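Local coordinates for monovalent Na+/H+ antiporter subunit A (Dietzia sp. DQ12-45-1b, PDB 7D3U), which probably exchanges sodium ions for protons across the cell membrane as the largely helical A subunit of the Mrp antiporter complex, at residues L327-V339 / T361-A373. Numbering follows the deposited sequence.
Sequences LFKSSLFMFVGVV and TAIGVGLAAASMA
Met372 lies over one face of the Phe328 ring in a CH-pi contact, its CA 3.7 Å from the centroid and 8° off the normal, while SD stands obliquely beside it in a Met-aromatic contact. Phe328 chi1 of 70°, with CG between backbone N and carbonyl carbon, places the ring beside Met372. Replacing Phe328 by an alanine would probably leave Met372 CA, CB and CG without their resting surface. The case illustrates how, between roughly antiparallel segments crossing at -143° with a closest axis approach of 8.7 Å, large side chains of 327-339 settle against Gly364, Val365, Ala368 and Met372. Leu332 enters as a knob among Val365, Ala368, Ala369 and Met372, its CG 3.6 Å from Ala368 CB. Phe335 lies against Gly364, whose lack of a side chain lets the ring come up to its CA. Val338 and Val339, the latter partly exposed, form the looser end, burying 12 and 21 Å²; both meet mainly Thr361 CG2, which also touches Phe335. Both segments lie in predicted transmembrane helices of the antiporter-like domain shared with complex I. Ser295 of helix 288-308 hydrogen-bonds Lys329 NZ, Phe422 of helix 402-423 touches Leu332, and helix 231-240 packs on Ser330 and Phe333.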
loop_
_atom_site.group_PDB
_atom_site.type_symbol
_atom_site.label_atom_id
_atom_site.label_comp_id
_atom_site.label_asym_id
_atom_site.label_seq_id
_atom_site.Cartn_x
_atom_site.Cartn_y
_atom_site.Cartn_z
ATOM N N LEU B 327 -7.063 8.405 -53.653
ATOM C CA LEU B 327 -8.200 8.729 -54.508
ATOM C C LEU B 327 -9.082 7.507 -54.753
ATOM O O LEU B 327 -10.272 7.503 -54.407
ATOM C CB LEU B 327 -7.712 9.315 -55.834
ATOM C CG LEU B 327 -7.122 10.721 -55.754
ATOM C CD1 LEU B 327 -6.690 11.198 -57.125
ATOM C CD2 LEU B 327 -8.127 11.678 -55.144
ATOM N N PHE B 328 -8.514 6.451 -55.347
ATOM C CA PHE B 328 -9.372 5.382 -55.847
ATOM C C PHE B 328 -9.936 4.522 -54.723
ATOM O O PHE B 328 -11.067 4.046 -54.836
ATOM C CB PHE B 328 -8.657 4.533 -56.916
ATOM C CG PHE B 328 -7.526 3.657 -56.414
ATOM C CD1 PHE B 328 -7.758 2.564 -55.598
ATOM C CD2 PHE B 328 -6.234 3.876 -56.855
ATOM C CE1 PHE B 328 -6.718 1.764 -55.171
ATOM C CE2 PHE B 328 -5.193 3.074 -56.438
ATOM C CZ PHE B 328 -5.435 2.017 -55.597
ATOM N N LYS B 329 -9.203 4.331 -53.625
ATOM C CA LYS B 329 -9.752 3.542 -52.528
ATOM C C LYS B 329 -10.851 4.303 -51.802
ATOM O O LYS B 329 -11.863 3.714 -51.405
ATOM C CB LYS B 329 -8.645 3.142 -51.558
ATOM C CG LYS B 329 -9.097 2.167 -50.492
ATOM C CD LYS B 329 -9.445 0.829 -51.107
ATOM C CE LYS B 329 -8.250 0.238 -51.823
ATOM N NZ LYS B 329 -8.617 -0.995 -52.565
ATOM N N SER B 330 -10.674 5.613 -51.621
ATOM C CA SER B 330 -11.738 6.428 -51.048
ATOM C C SER B 330 -12.992 6.363 -51.906
ATOM O O SER B 330 -14.104 6.169 -51.396
ATOM C CB SER B 330 -11.269 7.873 -50.893
ATOM O OG SER B 330 -12.363 8.743 -50.677
ATOM N N SER B 331 -12.832 6.515 -53.222
ATOM C CA SER B 331 -14.002 6.465 -54.090
ATOM C C SER B 331 -14.624 5.074 -54.113
ATOM O O SER B 331 -15.850 4.952 -54.170
ATOM C CB SER B 331 -13.633 6.908 -55.502
ATOM O OG SER B 331 -13.431 5.790 -56.340
ATOM N N LEU B 332 -13.808 4.021 -54.035
ATOM C CA LEU B 332 -14.345 2.664 -53.999
ATOM C C LEU B 332 -15.149 2.423 -52.734
ATOM O O LEU B 332 -16.220 1.807 -52.777
ATOM C CB LEU B 332 -13.209 1.651 -54.101
ATOM C CG LEU B 332 -12.871 1.165 -55.503
ATOM C CD1 LEU B 332 -11.877 0.034 -55.425
ATOM C CD2 LEU B 332 -14.130 0.722 -56.216
ATOM N N PHE B 333 -14.646 2.893 -51.592
ATOM C CA PHE B 333 -15.385 2.733 -50.346
ATOM C C PHE B 333 -16.692 3.508 -50.378
ATOM O O PHE B 333 -17.743 2.987 -49.983
ATOM C CB PHE B 333 -14.528 3.187 -49.170
ATOM C CG PHE B 333 -13.792 2.077 -48.504
ATOM C CD1 PHE B 333 -14.481 1.055 -47.890
ATOM C CD2 PHE B 333 -12.412 2.051 -48.497
ATOM C CE1 PHE B 333 -13.810 0.030 -47.281
ATOM C CE2 PHE B 333 -11.736 1.024 -47.886
ATOM C CZ PHE B 333 -12.435 0.013 -47.275
ATOM N N MET B 334 -16.650 4.753 -50.852
ATOM C CA MET B 334 -17.875 5.537 -50.912
ATOM C C MET B 334 -18.870 4.945 -51.904
ATOM O O MET B 334 -20.083 5.019 -51.682
ATOM C CB MET B 334 -17.544 6.986 -51.260
ATOM C CG MET B 334 -16.852 7.728 -50.130
ATOM S SD MET B 334 -16.510 9.446 -50.530
ATOM C CE MET B 334 -15.372 9.236 -51.891
ATOM N N PHE B 335 -18.385 4.310 -52.971
ATOM C CA PHE B 335 -19.290 3.694 -53.931
ATOM C C PHE B 335 -19.885 2.402 -53.391
ATOM O O PHE B 335 -21.054 2.101 -53.649
ATOM C CB PHE B 335 -18.564 3.444 -55.248
ATOM C CG PHE B 335 -18.566 4.627 -56.164
ATOM C CD1 PHE B 335 -19.697 5.408 -56.298
ATOM C CD2 PHE B 335 -17.434 4.968 -56.879
ATOM C CE1 PHE B 335 -19.703 6.500 -57.134
ATOM C CE2 PHE B 335 -17.434 6.062 -57.714
ATOM C CZ PHE B 335 -18.571 6.827 -57.844
ATOM N N VAL B 336 -19.101 1.620 -52.647
ATOM C CA VAL B 336 -19.669 0.470 -51.951
ATOM C C VAL B 336 -20.754 0.928 -50.990
ATOM O O VAL B 336 -21.832 0.325 -50.909
ATOM C CB VAL B 336 -18.563 -0.319 -51.227
ATOM C CG1 VAL B 336 -19.161 -1.445 -50.402
ATOM C CG2 VAL B 336 -17.576 -0.873 -52.231
ATOM N N GLY B 337 -20.501 2.022 -50.271
ATOM C CA GLY B 337 -21.510 2.548 -49.369
ATOM C C GLY B 337 -22.772 2.989 -50.086
ATOM O O GLY B 337 -23.884 2.725 -49.621
ATOM N N VAL B 338 -22.623 3.663 -51.229
ATOM C CA VAL B 338 -23.800 4.160 -51.937
ATOM C C VAL B 338 -24.581 3.006 -52.560
ATOM O O VAL B 338 -25.818 3.022 -52.581
ATOM C CB VAL B 338 -23.408 5.227 -52.979
ATOM C CG1 VAL B 338 -22.791 4.610 -54.215
ATOM C CG2 VAL B 338 -24.618 6.045 -53.365
ATOM N N VAL B 339 -23.885 1.975 -53.047
ATOM C CA VAL B 339 -24.582 0.831 -53.622
ATOM C C VAL B 339 -25.173 -0.064 -52.543
ATOM O O VAL B 339 -26.065 -0.869 -52.834
ATOM C CB VAL B 339 -23.651 0.023 -54.541
ATOM C CG1 VAL B 339 -24.341 -1.231 -55.039
ATOM C CG2 VAL B 339 -23.187 0.878 -55.707
ATOM N N THR B 361 -23.705 4.903 -60.963
ATOM C CA THR B 361 -22.718 4.414 -60.007
ATOM C C THR B 361 -21.951 3.185 -60.466
ATOM O O THR B 361 -21.139 2.677 -59.689
ATOM C CB THR B 361 -23.395 4.115 -58.660
ATOM O OG1 THR B 361 -23.974 5.318 -58.139
ATOM C CG2 THR B 361 -22.385 3.576 -57.665
ATOM N N ALA B 362 -22.169 2.680 -61.677
ATOM C CA ALA B 362 -21.358 1.589 -62.198
ATOM C C ALA B 362 -20.110 2.082 -62.912
ATOM O O ALA B 362 -19.039 1.487 -62.759
ATOM C CB ALA B 362 -22.179 0.714 -63.148
ATOM N N ILE B 363 -20.220 3.168 -63.682
ATOM C CA ILE B 363 -19.037 3.748 -64.298
ATOM C C ILE B 363 -18.118 4.364 -63.254
ATOM O O ILE B 363 -16.911 4.473 -63.485
ATOM C CB ILE B 363 -19.429 4.780 -65.373
ATOM C CG1 ILE B 363 -19.785 6.124 -64.736
ATOM C CG2 ILE B 363 -20.584 4.260 -66.212
ATOM C CD1 ILE B 363 -20.182 7.183 -65.739
ATOM N N GLY B 364 -18.647 4.736 -62.088
ATOM C CA GLY B 364 -17.780 5.205 -61.021
ATOM C C GLY B 364 -16.870 4.109 -60.503
ATOM O O GLY B 364 -15.657 4.300 -60.363
ATOM N N VAL B 365 -17.441 2.939 -60.215
ATOM C CA VAL B 365 -16.618 1.809 -59.807
ATOM C C VAL B 365 -15.726 1.360 -60.958
ATOM O O VAL B 365 -14.603 0.897 -60.737
ATOM C CB VAL B 365 -17.508 0.666 -59.287
ATOM C CG1 VAL B 365 -16.675 -0.555 -58.947
ATOM C CG2 VAL B 365 -18.291 1.130 -58.074
ATOM N N GLY B 366 -16.187 1.514 -62.200
ATOM C CA GLY B 366 -15.346 1.195 -63.339
ATOM C C GLY B 366 -14.176 2.138 -63.521
ATOM O O GLY B 366 -13.164 1.745 -64.107
ATOM N N LEU B 367 -14.299 3.377 -63.050
ATOM C CA LEU B 367 -13.193 4.323 -63.062
ATOM C C LEU B 367 -12.308 4.206 -61.832
ATOM O O LEU B 367 -11.151 4.639 -61.873
ATOM C CB LEU B 367 -13.720 5.757 -63.158
ATOM C CG LEU B 367 -13.931 6.322 -64.559
ATOM C CD1 LEU B 367 -14.549 7.705 -64.483
ATOM C CD2 LEU B 367 -12.614 6.362 -65.308
ATOM N N ALA B 368 -12.826 3.643 -60.745
ATOM C CA ALA B 368 -12.032 3.453 -59.538
ATOM C C ALA B 368 -11.223 2.160 -59.575
ATOM O O ALA B 368 -10.002 2.181 -59.390
ATOM C CB ALA B 368 -12.941 3.466 -58.310
ATOM N N ALA B 369 -11.889 1.026 -59.803
ATOM C CA ALA B 369 -11.188 -0.251 -59.832
ATOM C C ALA B 369 -10.213 -0.334 -60.998
ATOM O O ALA B 369 -9.207 -1.044 -60.908
ATOM C CB ALA B 369 -12.194 -1.400 -59.896
ATOM N N ALA B 370 -10.490 0.373 -62.095
ATOM C CA ALA B 370 -9.550 0.383 -63.211
ATOM C C ALA B 370 -8.218 0.993 -62.802
ATOM O O ALA B 370 -7.154 0.464 -63.141
ATOM C CB ALA B 370 -10.141 1.142 -64.397
ATOM N N SER B 371 -8.254 2.107 -62.068
ATOM C CA SER B 371 -7.010 2.697 -61.590
ATOM C C SER B 371 -6.420 1.892 -60.444
ATOM O O SER B 371 -5.200 1.899 -60.247
ATOM C CB SER B 371 -7.236 4.144 -61.161
ATOM O OG SER B 371 -6.046 4.712 -60.653
ATOM N N MET B 372 -7.261 1.199 -59.673
ATOM C CA MET B 372 -6.735 0.278 -58.670
ATOM C C MET B 372 -5.919 -0.827 -59.325
ATOM O O MET B 372 -4.897 -1.264 -58.782
ATOM C CB MET B 372 -7.873 -0.317 -57.843
ATOM C CG MET B 372 -7.398 -1.224 -56.720
ATOM S SD MET B 372 -8.663 -1.539 -55.481
ATOM C CE MET B 372 -9.736 -2.653 -56.379
ATOM N N ALA B 373 -6.354 -1.289 -60.496
ATOM C CA ALA B 373 -5.603 -2.295 -61.233
ATOM C C ALA B 373 -4.473 -1.681 -62.046
ATOM O O ALA B 373 -3.461 -2.344 -62.290
ATOM C CB ALA B 373 -6.537 -3.074 -62.155
#